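Local structure of porphyranase B (Zobellia galactanivorans, 3JUU) at residues Glu26-Glu31 with Ser272-Asp277; Lys46-Gly51 with Gly100-Met105; Gly72-Thr77 with Thr265-Val270; Thr166-Thr171 with Lys188-Leu193. The protein hydrolyses the sulfated algal polysaccharide porphyran at its (1->4) linkages between beta-D-galactopyranose and alpha-L-galactopyranose-6-sulfate. All coordinates share one frame; numbering follows the deposited sequence.

Overall arrangement
The four contacts are strand pairings of a GH16 beta-sandwich (jelly roll). Contacts 1 and 3 share the long strand 264-276: its start pairs with 72-77 and its end with the N-terminal strand 26-29, their centres about 22 Å apart. Contact 2 adds the short strand 47-48 to strand 90-101, the neighbour of strand 73-87; its centre lies about 15 Å from that of contact 3, and it touches contact 1 through Met105 against Ile30 and Gln274. Contact 4 stands apart, about 25 Å between centres from contacts 1 and 2. It lies closest to catalysis: the side chain of Asn170 is about 5 Å from that of Glu148, the probable proton donor.

Contact 1 of 4, residues Glu26-Glu31 with Ser272-Asp277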
loop_
_atom_site.group_PDB
_atom_site.type_symbol
_atom_site.label_atom_id
_atom_site.label_comp_id
_atom_site.label_asym_id
_atom_site.label_seq_id
_atom_site.Cartn_x
_atom_site.Cartn_y
_atom_site.Cartn_z
ATOM N N GLU A 26 -19.311 10.259 13.780
ATOM C CA GLU A 26 -18.900 10.926 12.565
ATOM C C GLU A 26 -17.445 10.582 12.215
ATOM O O GLU A 26 -16.702 10.161 13.060
ATOM C CB GLU A 26 -19.070 12.441 12.682
ATOM C CG GLU A 26 -18.371 13.103 13.818
ATOM C CD GLU A 26 -18.771 14.580 13.896
ATOM O OE1 GLU A 26 -18.683 15.286 12.841
ATOM O OE2 GLU A 26 -19.196 15.023 14.995
ATOM N N TRP A 27 -17.096 10.739 10.951
ATOM C CA TRP A 27 -15.715 10.468 10.507
ATOM C C TRP A 27 -14.943 11.781 10.544
ATOM O O TRP A 27 -15.427 12.766 9.988
ATOM C CB TRP A 27 -15.745 9.997 9.061
ATOM C CG TRP A 27 -16.376 8.667 8.870
ATOM C CD1 TRP A 27 -17.574 8.427 8.317
ATOM C CD2 TRP A 27 -15.830 7.393 9.222
ATOM N NE1 TRP A 27 -17.814 7.070 8.250
ATOM C CE2 TRP A 27 -16.794 6.410 8.846
ATOM C CE3 TRP A 27 -14.654 6.983 9.840
ATOM C CZ2 TRP A 27 -16.608 5.058 9.053
ATOM C CZ3 TRP A 27 -14.470 5.653 10.108
ATOM C CH2 TRP A 27 -15.445 4.668 9.687
ATOM N N LYS A 28 -13.758 11.781 11.149
ATOM C CA LYS A 28 -12.923 12.967 11.269
ATOM C C LYS A 28 -11.556 12.735 10.576
ATOM O O LYS A 28 -10.826 11.794 10.950
ATOM C CB LYS A 28 -12.715 13.274 12.777
ATOM C CG LYS A 28 -11.783 14.499 13.068
ATOM C CD LYS A 28 -11.641 14.764 14.588
ATOM C CE LYS A 28 -10.454 15.668 14.946
ATOM N NZ LYS A 28 -9.939 15.204 16.292
ATOM N N LEU A 29 -11.229 13.618 9.640
ATOM C CA LEU A 29 -9.930 13.537 8.923
ATOM C C LEU A 29 -8.765 13.586 9.836
ATOM O O LEU A 29 -8.694 14.454 10.753
ATOM C CB LEU A 29 -9.827 14.615 7.835
ATOM C CG LEU A 29 -8.697 14.286 6.813
ATOM C CD1 LEU A 29 -9.215 13.203 5.868
ATOM C CD2 LEU A 29 -8.419 15.577 5.985
ATOM N N ILE A 30 -7.856 12.619 9.676
ATOM C CA ILE A 30 -6.590 12.644 10.403
ATOM C C ILE A 30 -5.620 13.430 9.466
ATOM O O ILE A 30 -5.094 12.894 8.466
ATOM C CB ILE A 30 -6.036 11.259 10.688
ATOM C CG1 ILE A 30 -7.046 10.444 11.538
ATOM C CG2 ILE A 30 -4.616 11.307 11.360
ATOM C CD1 ILE A 30 -6.692 8.959 11.453
ATOM N N GLU A 31 -5.402 14.698 9.799
ATOM C CA GLU A 31 -4.711 15.626 8.894
ATOM C C GLU A 31 -3.300 15.160 8.597
ATOM O O GLU A 31 -2.873 15.176 7.448
ATOM C CB GLU A 31 -4.588 17.040 9.532
ATOM C CG GLU A 31 -5.887 17.631 9.831
ATOM C CD GLU A 31 -6.595 17.970 8.581
ATOM O OE1 GLU A 31 -5.915 18.332 7.587
ATOM O OE2 GLU A 31 -7.830 17.843 8.568
ATOM N N SER A 272 -7.184 9.572 5.617
ATOM C CA SER A 272 -7.186 8.732 6.803
ATOM C C SER A 272 -8.138 9.381 7.821
ATOM O O SER A 272 -8.199 10.619 7.916
ATOM C CB SER A 272 -5.778 8.725 7.329
ATOM O OG SER A 272 -4.887 8.151 6.379
ATOM N N TRP A 273 -8.907 8.565 8.526
ATOM C CA TRP A 273 -10.044 9.076 9.333
ATOM C C TRP A 273 -10.150 8.280 10.605
ATOM O O TRP A 273 -9.840 7.084 10.634
ATOM C CB TRP A 273 -11.386 8.900 8.574
ATOM C CG TRP A 273 -11.456 9.351 7.116
ATOM C CD1 TRP A 273 -11.007 8.658 5.968
ATOM C CD2 TRP A 273 -12.050 10.544 6.632
ATOM N NE1 TRP A 273 -11.275 9.386 4.838
ATOM C CE2 TRP A 273 -11.930 10.540 5.210
ATOM C CE3 TRP A 273 -12.678 11.660 7.279
ATOM C CZ2 TRP A 273 -12.419 11.590 4.404
ATOM C CZ3 TRP A 273 -13.145 12.700 6.482
ATOM C CH2 TRP A 273 -13.027 12.658 5.059
ATOM N N GLN A 274 -10.573 8.964 11.671
ATOM C CA GLN A 274 -10.993 8.331 12.919
ATOM C C GLN A 274 -12.535 8.454 13.022
ATOM O O GLN A 274 -13.147 9.427 12.521
ATOM C CB GLN A 274 -10.436 9.105 14.099
ATOM C CG GLN A 274 -9.011 8.868 14.432
ATOM C CD GLN A 274 -8.551 9.826 15.551
ATOM O OE1 GLN A 274 -9.228 10.819 15.837
ATOM N NE2 GLN A 274 -7.434 9.501 16.208
ATOM N N LEU A 275 -13.139 7.455 13.660
ATOM C CA LEU A 275 -14.546 7.439 13.884
ATOM C C LEU A 275 -14.723 7.924 15.321
ATOM O O LEU A 275 -14.142 7.350 16.255
ATOM C CB LEU A 275 -15.043 5.994 13.767
ATOM C CG LEU A 275 -16.567 5.909 13.736
ATOM C CD1 LEU A 275 -17.255 6.633 12.622
ATOM C CD2 LEU A 275 -16.880 4.364 13.715
ATOM N N VAL A 276 -15.449 9.026 15.470
ATOM C CA VAL A 276 -15.612 9.640 16.812
ATOM C C VAL A 276 -17.107 9.793 17.148
ATOM O O VAL A 276 -17.955 9.914 16.238
ATOM C CB VAL A 276 -14.890 11.002 16.945
ATOM C CG1 VAL A 276 -13.247 10.808 16.814
ATOM C CG2 VAL A 276 -15.461 12.049 15.950
ATOM N N ASP A 277 -17.385 9.796 18.459
ATOM C CA ASP A 277 -18.770 9.920 19.016
ATOM C C ASP A 277 -19.223 11.370 19.138
ATOM O O ASP A 277 -19.665 11.959 18.126
ATOM C CB ASP A 277 -18.907 9.124 20.348
ATOM C CG ASP A 277 -18.665 7.615 20.162
ATOM O OD1 ASP A 277 -17.875 7.179 19.254
ATOM O OD2 ASP A 277 -19.254 6.820 20.927
#
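Glu26 and Val276 open an antiparallel pairing that fastens the N-terminal strand 26-29 to the last strand of the GH16 beta-sandwich. Their backbones exchange two hydrogen bonds, Glu26 N to Val276 O at 2.8 Å and Val276 N to Glu26 O at 2.9 Å. Lys28 and Gln274 repeat the exchange, and next along, Ile30 N donates to Ser272 O at 2.7 Å, a nearly straight bond (174° at the hydrogen). Four of these carbonyls also meet a CA-H: Glu26 O that of Leu275, Gln274 O that of Trp27, Lys28 O that of Trp273, Ser272 O that of Leu29. The polar ends of the buried side chains are satisfied by other parts of the chain. Trp27 NE1 donates to Asp19 and Trp273 NE1 to Glu111, while Ser272 OG bonds the carbonyl of Met33. Each tryptophan also offers a face to a leucine of the opposite segment. Leu275 has CG anti to its own N (chi1 -169°), and its CD1 sits over the six-membered ring of Trp27, 3.6 Å from the centroid. On the same side of the sheet, Leu29 CD1 makes the matching CH-pi contact with Trp273, 3.7 Å from the six-ring centroid and only 4° off the ring normal.

Contact 2 of 4, residues Lys46-Gly51 with Gly100-Met105; sequences KWQISG and GSRNGM
Gln48 and Arg102 cross at about a right angle where the short strand 47-48 pairs with strand 90-101 at Gly100 and Ser101, an antiparallel edge pairing in the GH16 beta-sandwich. The guanidinium of Arg102 lies flat against the Gln48 stem: CB of Gln48 stands over the centre of one face, 3.8 Å from Arg102 CZ. The amide of Gln48 does not stack on it, its plane being turned 48° from the guanidinium. A chain extended from CG to NE carries the arginine back across the strand, where NE makes a weak hydrogen bond to Trp47 O; a second weak bond from NE goes to the carbonyl of Glu44. Water 2, at the guanidinium edge, is loosely shared by Arg102 NH1 and Gln48 NE2. Trp47 and Ser101 face the other side of the sheet. The benzo part of the indole meets the serine, Trp47 CZ3 to Ser101 CB 3.6 Å, while Lys46 CG packs over one ring face near the rim. Trp47 NE1 donates to Asp35, and strand 237-242 supplies Leu238 and Met240 as further neighbours of the indole. The backbone ties are Gln48 N to Gly100 O (2.7 Å) and Gly100 N to Gln48 O (2.9 Å). Next along, Arg102 N bonds Lys46 O at 2.9 Å, almost straight at 178°. The same carbonyl accepts from water 1, which lies 2.7 Å from Lys46 O and takes hydrogen bonds from both N and ND2 of Asn103.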
loop_
_atom_site.group_PDB
_atom_site.type_symbol
_atom_site.label_atom_id
_atom_site.label_comp_id
_atom_site.label_asym_id
_atom_site.label_seq_id
_atom_site.Cartn_x
_atom_site.Cartn_y
_atom_site.Cartn_z
ATOM N N LYS A 46 5.458 15.339 6.019
ATOM C CA LYS A 46 4.346 14.382 6.235
ATOM C C LYS A 46 4.775 12.991 5.772
ATOM O O LYS A 46 4.403 11.946 6.381
ATOM C CB LYS A 46 3.159 14.830 5.435
ATOM C CG LYS A 46 1.860 14.027 5.716
ATOM C CD LYS A 46 0.644 14.752 5.019
ATOM C CE LYS A 46 0.088 15.874 5.886
ATOM N NZ LYS A 46 -0.983 16.565 5.144
ATOM N N TRP A 47 5.558 12.965 4.693
ATOM C CA TRP A 47 5.906 11.726 4.004
ATOM C C TRP A 47 7.400 11.530 3.950
ATOM O O TRP A 47 8.152 12.544 3.769
ATOM C CB TRP A 47 5.355 11.736 2.581
ATOM C CG TRP A 47 3.876 11.990 2.513
ATOM C CD1 TRP A 47 3.257 13.146 2.072
ATOM C CD2 TRP A 47 2.812 11.071 2.877
ATOM N NE1 TRP A 47 1.863 12.995 2.145
ATOM C CE2 TRP A 47 1.568 11.745 2.648
ATOM C CE3 TRP A 47 2.798 9.758 3.404
ATOM C CZ2 TRP A 47 0.269 11.136 2.909
ATOM C CZ3 TRP A 47 1.514 9.130 3.662
ATOM C CH2 TRP A 47 0.269 9.835 3.422
ATOM N N GLN A 48 7.825 10.267 4.033
ATOM C CA GLN A 48 9.265 9.882 3.938
ATOM C C GLN A 48 9.403 9.208 2.602
ATOM O O GLN A 48 8.742 8.197 2.317
ATOM C CB GLN A 48 9.738 8.944 5.075
ATOM C CG GLN A 48 11.201 8.565 5.019
ATOM C CD GLN A 48 11.602 7.866 6.254
ATOM O OE1 GLN A 48 10.853 6.996 6.783
ATOM N NE2 GLN A 48 12.796 8.187 6.742
ATOM N N ILE A 49 10.301 9.737 1.771
ATOM C CA ILE A 49 10.564 9.094 0.462
ATOM C C ILE A 49 12.043 8.666 0.295
ATOM O O ILE A 49 12.376 8.083 -0.743
ATOM C CB ILE A 49 10.155 10.025 -0.673
ATOM C CG1 ILE A 49 11.055 11.313 -0.753
ATOM C CG2 ILE A 49 8.593 10.385 -0.537
ATOM C CD1 ILE A 49 10.781 12.191 -2.047
ATOM N N SER A 50 12.895 8.979 1.287
ATOM C CA SER A 50 14.329 8.572 1.285
ATOM C C SER A 50 14.692 8.498 2.731
ATOM O O SER A 50 14.016 9.152 3.571
ATOM C CB SER A 50 15.224 9.654 0.554
ATOM O OG SER A 50 15.120 10.873 1.236
ATOM N N GLY A 51 15.772 7.797 3.053
ATOM C CA GLY A 51 16.265 7.647 4.433
ATOM C C GLY A 51 15.535 6.557 5.198
ATOM O O GLY A 51 15.855 6.285 6.365
ATOM N N GLY A 100 6.273 6.659 2.738
ATOM C CA GLY A 100 5.745 6.221 4.016
ATOM C C GLY A 100 5.320 7.396 4.899
ATOM O O GLY A 100 5.968 8.480 4.902
ATOM N N SER A 101 4.197 7.227 5.610
ATOM C CA SER A 101 3.755 8.334 6.541
ATOM C C SER A 101 4.702 8.448 7.709
ATOM O O SER A 101 5.075 7.441 8.329
ATOM C CB SER A 101 2.265 8.153 7.000
ATOM O OG SER A 101 2.127 7.014 7.864
ATOM N N ARG A 102 5.153 9.666 8.020
ATOM C CA ARG A 102 6.031 9.785 9.186
ATOM C C ARG A 102 5.170 9.757 10.481
ATOM O O ARG A 102 5.713 9.474 11.543
ATOM C CB ARG A 102 6.781 11.115 9.124
ATOM C CG ARG A 102 7.702 11.196 7.955
ATOM C CD ARG A 102 8.504 12.543 8.043
ATOM N NE ARG A 102 9.306 12.699 6.834
ATOM C CZ ARG A 102 10.570 12.257 6.714
ATOM N NH1 ARG A 102 11.173 11.577 7.700
ATOM N NH2 ARG A 102 11.230 12.469 5.583
ATOM N N ASN A 103 3.875 10.016 10.375
ATOM C CA ASN A 103 2.943 9.902 11.532
ATOM C C ASN A 103 2.078 8.620 11.443
ATOM O O ASN A 103 1.774 8.166 10.341
ATOM C CB ASN A 103 2.046 11.138 11.575
ATOM C CG ASN A 103 2.856 12.405 11.895
ATOM O OD1 ASN A 103 3.330 12.554 13.033
ATOM N ND2 ASN A 103 3.042 13.272 10.904
ATOM N N GLY A 104 1.803 8.011 12.602
ATOM C CA GLY A 104 1.022 6.737 12.630
ATOM C C GLY A 104 -0.269 6.915 13.425
ATOM O O GLY A 104 -0.518 7.991 14.051
ATOM N N MET A 105 -1.088 5.870 13.390
ATOM C CA MET A 105 -2.325 5.848 14.171
ATOM C C MET A 105 -2.657 4.362 14.504
ATOM O O MET A 105 -2.173 3.414 13.877
ATOM C CB MET A 105 -3.451 6.597 13.368
ATOM C CG MET A 105 -4.939 6.703 13.990
ATOM S SD MET A 105 -4.777 7.363 15.700
ATOM C CE MET A 105 -4.199 9.085 15.330
HETATM O O HOH W 1 2.550 11.546 8.285
HETATM O O HOH W 2 14.472 11.068 7.146
#

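Contact 3 of 4, residues Gly72-Thr77 with Thr265-Val270; sequences GSLQIT and TTYNWV. With SO4 (sulfate ion), chain D.
Leu74 and Tyr267 are brought alongside by different first torsions: CG of the leucine lies anti to its backbone N (chi1 168°), CG of the tyrosine anti to its carbonyl carbon (chi1 -55°). The two side chains then point the same way, Leu74 CD2 touching Tyr267 CD2 at 3.7 Å. Ile76 reaches the same ring further out, its CD1 3.7 Å from Tyr267 CE2. Beneath these side chains, strands 73-77 and 265-267 of the beta-sandwich run antiparallel. Backbone hydrogen bonds join Leu74 N to Tyr267 O and Tyr267 N to Leu74 O, each 2.8 Å, and Ile76 with Thr265 forms the next such pair. On the other side of the sheet, water 3 joins Gln75 NE2 to Thr266 OG1, at 2.7 Å from each; Gln75 OE1 is hydrogen-bonded to Ser68 OG. Ser73 OG, hydrogen-bonded to Asn70 O, touches Thr266 CG2. At Asn268 the chain turns a corner; beyond it, Trp269 NE1 donates to O4 of a sulfate ion, probably from the crystallisation liquor, which His13 and Arg271 also bind. Tyr267 OH is hydrogen-bonded to the carbonyl of Thr124, and Met240 and Met114 pack against the tyrosine. It is thus held by apolar branches along one flank and by a polar bond at its hydroxyl, a buried position about 8 Å from the side chain of Glu243, a probable substrate-binding residue.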
loop_
_atom_site.group_PDB
_atom_site.type_symbol
_atom_site.label_atom_id
_atom_site.label_comp_id
_atom_site.label_asym_id
_atom_site.label_seq_id
_atom_site.Cartn_x
_atom_site.Cartn_y
_atom_site.Cartn_z
ATOM N N GLY A 72 -2.607 17.642 -8.696
ATOM C CA GLY A 72 -3.279 17.163 -7.464
ATOM C C GLY A 72 -3.192 15.620 -7.344
ATOM O O GLY A 72 -4.125 14.988 -6.880
ATOM N N SER A 73 -2.096 15.033 -7.799
ATOM C CA SER A 73 -1.916 13.579 -7.608
ATOM C C SER A 73 -0.456 13.278 -7.276
ATOM O O SER A 73 0.507 14.052 -7.659
ATOM C CB SER A 73 -2.360 12.824 -8.873
ATOM O OG SER A 73 -1.371 13.006 -9.901
ATOM N N LEU A 74 -0.258 12.164 -6.575
ATOM C CA LEU A 74 1.073 11.617 -6.329
ATOM C C LEU A 74 1.411 10.643 -7.455
ATOM O O LEU A 74 0.527 9.835 -7.825
ATOM C CB LEU A 74 1.028 10.844 -5.022
ATOM C CG LEU A 74 2.236 9.967 -4.728
ATOM C CD1 LEU A 74 3.536 10.723 -4.525
ATOM C CD2 LEU A 74 1.908 9.123 -3.413
ATOM N N GLN A 75 2.645 10.683 -7.994
ATOM C CA GLN A 75 3.039 9.846 -9.121
ATOM C C GLN A 75 4.266 9.104 -8.637
ATOM O O GLN A 75 5.227 9.736 -8.134
ATOM C CB GLN A 75 3.384 10.693 -10.360
ATOM C CG GLN A 75 2.130 11.523 -10.793
ATOM C CD GLN A 75 2.414 12.330 -11.994
ATOM O OE1 GLN A 75 3.487 12.970 -12.099
ATOM N NE2 GLN A 75 1.548 12.236 -12.967
ATOM N N ILE A 76 4.215 7.750 -8.695
ATOM C CA ILE A 76 5.412 6.933 -8.401
ATOM C C ILE A 76 5.728 6.211 -9.706
ATOM O O ILE A 76 4.949 5.386 -10.196
ATOM C CB ILE A 76 5.176 5.911 -7.235
ATOM C CG1 ILE A 76 4.591 6.639 -5.999
ATOM C CG2 ILE A 76 6.540 5.184 -6.922
ATOM C CD1 ILE A 76 4.464 5.634 -4.761
ATOM N N THR A 77 6.883 6.551 -10.285
ATOM C CA THR A 77 7.148 6.128 -11.654
ATOM C C THR A 77 8.251 5.054 -11.652
ATOM O O THR A 77 9.302 5.252 -11.038
ATOM C CB THR A 77 7.622 7.372 -12.466
ATOM O OG1 THR A 77 6.537 8.321 -12.579
ATOM C CG2 THR A 77 8.017 6.929 -13.902
ATOM N N THR A 265 2.421 4.783 -11.195
ATOM C CA THR A 265 1.277 4.453 -10.303
ATOM C C THR A 265 0.820 5.808 -9.794
ATOM O O THR A 265 1.638 6.564 -9.311
ATOM C CB THR A 265 1.805 3.569 -9.120
ATOM O OG1 THR A 265 2.280 2.332 -9.676
ATOM C CG2 THR A 265 0.584 3.328 -8.164
ATOM N N THR A 266 -0.455 6.139 -9.960
ATOM C CA THR A 266 -0.923 7.483 -9.597
ATOM C C THR A 266 -1.938 7.393 -8.443
ATOM O O THR A 266 -2.876 6.596 -8.555
ATOM C CB THR A 266 -1.621 8.111 -10.822
ATOM O OG1 THR A 266 -0.711 8.125 -11.970
ATOM C CG2 THR A 266 -2.144 9.549 -10.483
ATOM N N TYR A 267 -1.720 8.154 -7.376
ATOM C CA TYR A 267 -2.661 8.233 -6.251
ATOM C C TYR A 267 -3.233 9.628 -6.302
ATOM O O TYR A 267 -2.467 10.588 -6.126
ATOM C CB TYR A 267 -1.940 8.033 -4.930
ATOM C CG TYR A 267 -1.139 6.725 -4.853
ATOM C CD1 TYR A 267 -1.648 5.616 -4.133
ATOM C CD2 TYR A 267 0.116 6.600 -5.470
ATOM C CE1 TYR A 267 -0.878 4.412 -4.039
ATOM C CE2 TYR A 267 0.855 5.407 -5.407
ATOM C CZ TYR A 267 0.356 4.327 -4.701
ATOM O OH TYR A 267 1.065 3.156 -4.603
ATOM N N ASN A 268 -4.536 9.763 -6.586
ATOM C CA ASN A 268 -5.178 11.101 -6.528
ATOM C C ASN A 268 -5.250 11.676 -5.112
ATOM O O ASN A 268 -5.162 12.891 -4.913
ATOM C CB ASN A 268 -6.551 11.131 -7.221
ATOM C CG ASN A 268 -6.458 10.960 -8.697
ATOM O OD1 ASN A 268 -5.418 11.261 -9.317
ATOM N ND2 ASN A 268 -7.552 10.494 -9.314
ATOM N N TRP A 269 -5.332 10.804 -4.101
ATOM C CA TRP A 269 -5.371 11.286 -2.764
ATOM C C TRP A 269 -5.221 10.108 -1.826
ATOM O O TRP A 269 -5.449 8.952 -2.277
ATOM C CB TRP A 269 -6.693 12.035 -2.500
ATOM C CG TRP A 269 -7.958 11.423 -3.032
ATOM C CD1 TRP A 269 -8.683 11.849 -4.137
ATOM C CD2 TRP A 269 -8.769 10.366 -2.417
ATOM N NE1 TRP A 269 -9.844 11.111 -4.245
ATOM C CE2 TRP A 269 -9.898 10.176 -3.236
ATOM C CE3 TRP A 269 -8.589 9.516 -1.290
ATOM C CZ2 TRP A 269 -10.891 9.169 -2.972
ATOM C CZ3 TRP A 269 -9.581 8.518 -1.026
ATOM C CH2 TRP A 269 -10.705 8.372 -1.850
ATOM N N VAL A 270 -4.839 10.409 -0.589
ATOM C CA VAL A 270 -4.880 9.436 0.537
ATOM C C VAL A 270 -5.583 10.130 1.672
ATOM O O VAL A 270 -5.231 11.273 2.028
ATOM C CB VAL A 270 -3.476 9.046 1.007
ATOM C CG1 VAL A 270 -3.551 8.192 2.311
ATOM C CG2 VAL A 270 -2.788 8.212 -0.042
HETATM S S SO4 D . -12.935 13.215 -4.659
HETATM O O1 SO4 D . -14.191 13.747 -5.177
HETATM O O2 SO4 D . -11.994 14.318 -4.422
HETATM O O3 SO4 D . -13.236 12.515 -3.407
HETATM O O4 SO4 D . -12.385 12.270 -5.658
HETATM O O HOH W 3 -0.448 10.424 -13.370
#

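Contact 4 of 4, residues Thr166-Thr171 with Lys188-Leu193; sequences TMNSNT and KGKAEL
A beta hairpin of strands 166-174 and 185-192 brings Met167 and Ser169 against Ala191 and Gly189, beside strand 141-150 of this GH16 jelly roll. Two hydrogen-bonded pairs close it. Met167 N donates to Ala191 O at 2.7 Å and Ala191 N returns a bond to Met167 O; Ser169 N reaches Gly189 O at 2.9 Å. The reciprocal bond from Gly189 N to Ser169 O is straight at the hydrogen (173°), yet the donor stands well above the carbonyl plane. At one end Leu193 leans back over the strand: Leu193 CG meets Thr166 C at 3.5 Å, and Leu193 CD2 comes within 3.7 Å of Met167 N. Thr166 and Glu192 run side by side, Thr166 CG2 to Glu192 OE2 being 3.8 Å. At the other end Asn170 lies alongside the stem of Lys188. With its CG anti to the backbone N (chi1 -174°) and the chain extended, Met167 carries its sulfur away from 188-193 into the packing of Phe216, Leu218 and Tyr204. Across the other edge of 166-171 lies strand 141-150, which holds the probable nucleophile Glu143 and proton donor Glu148. Asn168 ND2 donates to the backbone O of Glu148, and backbone hydrogen bonding also joins these two residues; Ser169 OG bonds the carbonyl of Ile146. The hairpin's inner strand thus lies between strands 141-150 and 185-192.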
loop_
_atom_site.group_PDB
_atom_site.type_symbol
_atom_site.label_atom_id
_atom_site.label_comp_id
_atom_site.label_asym_id
_atom_site.label_seq_id
_atom_site.Cartn_x
_atom_site.Cartn_y
_atom_site.Cartn_z
ATOM N N THR A 166 -7.644 -7.657 -9.722
ATOM C CA THR A 166 -8.312 -7.913 -8.472
ATOM C C THR A 166 -7.872 -6.891 -7.403
ATOM O O THR A 166 -6.782 -6.301 -7.477
ATOM C CB THR A 166 -8.033 -9.372 -8.031
ATOM O OG1 THR A 166 -6.645 -9.608 -8.200
ATOM C CG2 THR A 166 -8.721 -10.403 -9.000
ATOM N N MET A 167 -8.695 -6.711 -6.385
ATOM C CA MET A 167 -8.196 -6.129 -5.129
ATOM C C MET A 167 -7.668 -7.274 -4.269
ATOM O O MET A 167 -8.402 -8.182 -3.871
ATOM C CB MET A 167 -9.331 -5.388 -4.376
ATOM C CG MET A 167 -8.793 -4.648 -3.148
ATOM S SD MET A 167 -10.241 -3.794 -2.385
ATOM C CE MET A 167 -9.537 -3.180 -0.882
ATOM N N ASN A 168 -6.376 -7.245 -3.992
ATOM C CA ASN A 168 -5.677 -8.288 -3.298
ATOM C C ASN A 168 -5.310 -7.684 -1.968
ATOM O O ASN A 168 -4.434 -6.792 -1.921
ATOM C CB ASN A 168 -4.374 -8.539 -4.096
ATOM C CG ASN A 168 -4.690 -9.086 -5.445
ATOM O OD1 ASN A 168 -5.421 -10.053 -5.541
ATOM N ND2 ASN A 168 -4.231 -8.414 -6.488
ATOM N N SER A 169 -5.994 -8.131 -0.892
ATOM C CA SER A 169 -5.788 -7.542 0.445
ATOM C C SER A 169 -5.259 -8.618 1.349
ATOM O O SER A 169 -5.337 -9.854 1.013
ATOM C CB SER A 169 -7.116 -7.052 1.024
ATOM O OG SER A 169 -7.731 -6.089 0.114
ATOM N N ASN A 170 -4.599 -8.214 2.422
ATOM C CA ASN A 170 -3.951 -9.217 3.281
ATOM C C ASN A 170 -3.720 -8.717 4.673
ATOM O O ASN A 170 -3.795 -7.499 4.956
ATOM C CB ASN A 170 -2.615 -9.706 2.626
ATOM C CG ASN A 170 -2.329 -11.202 2.890
ATOM O OD1 ASN A 170 -2.671 -11.722 3.953
ATOM N ND2 ASN A 170 -1.651 -11.864 1.952
ATOM N N THR A 171 -3.487 -9.649 5.604
ATOM C CA THR A 171 -3.134 -9.230 7.008
ATOM C C THR A 171 -2.057 -10.226 7.434
ATOM O O THR A 171 -2.205 -11.420 7.204
ATOM C CB THR A 171 -4.362 -9.265 8.013
ATOM O OG1 THR A 171 -4.939 -10.582 7.968
ATOM C CG2 THR A 171 -5.539 -8.179 7.609
ATOM N N LYS A 188 -6.013 -13.485 4.045
ATOM C CA LYS A 188 -6.121 -12.728 2.783
ATOM C C LYS A 188 -7.555 -12.408 2.472
ATOM O O LYS A 188 -8.496 -13.054 2.995
ATOM C CB LYS A 188 -5.626 -13.580 1.582
ATOM C CG LYS A 188 -4.289 -14.171 1.683
ATOM C CD LYS A 188 -3.923 -15.041 0.415
ATOM C CE LYS A 188 -4.271 -16.560 0.656
ATOM N NZ LYS A 188 -4.662 -17.297 -0.626
ATOM N N GLY A 189 -7.724 -11.409 1.588
ATOM C CA GLY A 189 -9.060 -11.160 0.934
ATOM C C GLY A 189 -8.815 -10.899 -0.551
ATOM O O GLY A 189 -7.715 -10.455 -0.944
ATOM N N LYS A 190 -9.787 -11.259 -1.407
ATOM C CA LYS A 190 -9.616 -11.006 -2.836
ATOM C C LYS A 190 -11.006 -10.582 -3.348
ATOM O O LYS A 190 -12.005 -11.211 -2.957
ATOM C CB LYS A 190 -9.192 -12.284 -3.572
ATOM C CG LYS A 190 -9.037 -12.150 -5.084
ATOM C CD LYS A 190 -8.865 -13.511 -5.828
ATOM C CE LYS A 190 -7.624 -14.189 -5.285
ATOM N NZ LYS A 190 -7.345 -15.426 -6.072
ATOM N N ALA A 191 -11.057 -9.575 -4.212
ATOM C CA ALA A 191 -12.291 -9.214 -4.889
ATOM C C ALA A 191 -12.018 -8.789 -6.345
ATOM O O ALA A 191 -10.907 -8.319 -6.649
ATOM C CB ALA A 191 -13.000 -8.093 -4.137
ATOM N N GLU A 192 -13.021 -8.885 -7.226
ATOM C CA GLU A 192 -12.826 -8.472 -8.671
ATOM C C GLU A 192 -12.837 -6.950 -8.793
ATOM O O GLU A 192 -13.703 -6.260 -8.161
ATOM C CB GLU A 192 -13.971 -8.985 -9.571
ATOM C CG GLU A 192 -14.076 -10.518 -9.579
ATOM C CD GLU A 192 -12.774 -11.164 -10.034
ATOM O OE1 GLU A 192 -12.394 -10.877 -11.179
ATOM O OE2 GLU A 192 -12.166 -11.929 -9.244
ATOM N N LEU A 193 -11.937 -6.414 -9.643
ATOM C CA LEU A 193 -11.968 -4.971 -9.926
ATOM C C LEU A 193 -13.014 -4.697 -10.993
ATOM O O LEU A 193 -13.576 -3.581 -11.066
ATOM C CB LEU A 193 -10.625 -4.434 -10.449
ATOM C CG LEU A 193 -9.546 -4.535 -9.342
ATOM C CD1 LEU A 193 -8.284 -3.900 -9.870
ATOM C CD2 LEU A 193 -9.940 -3.708 -8.125
#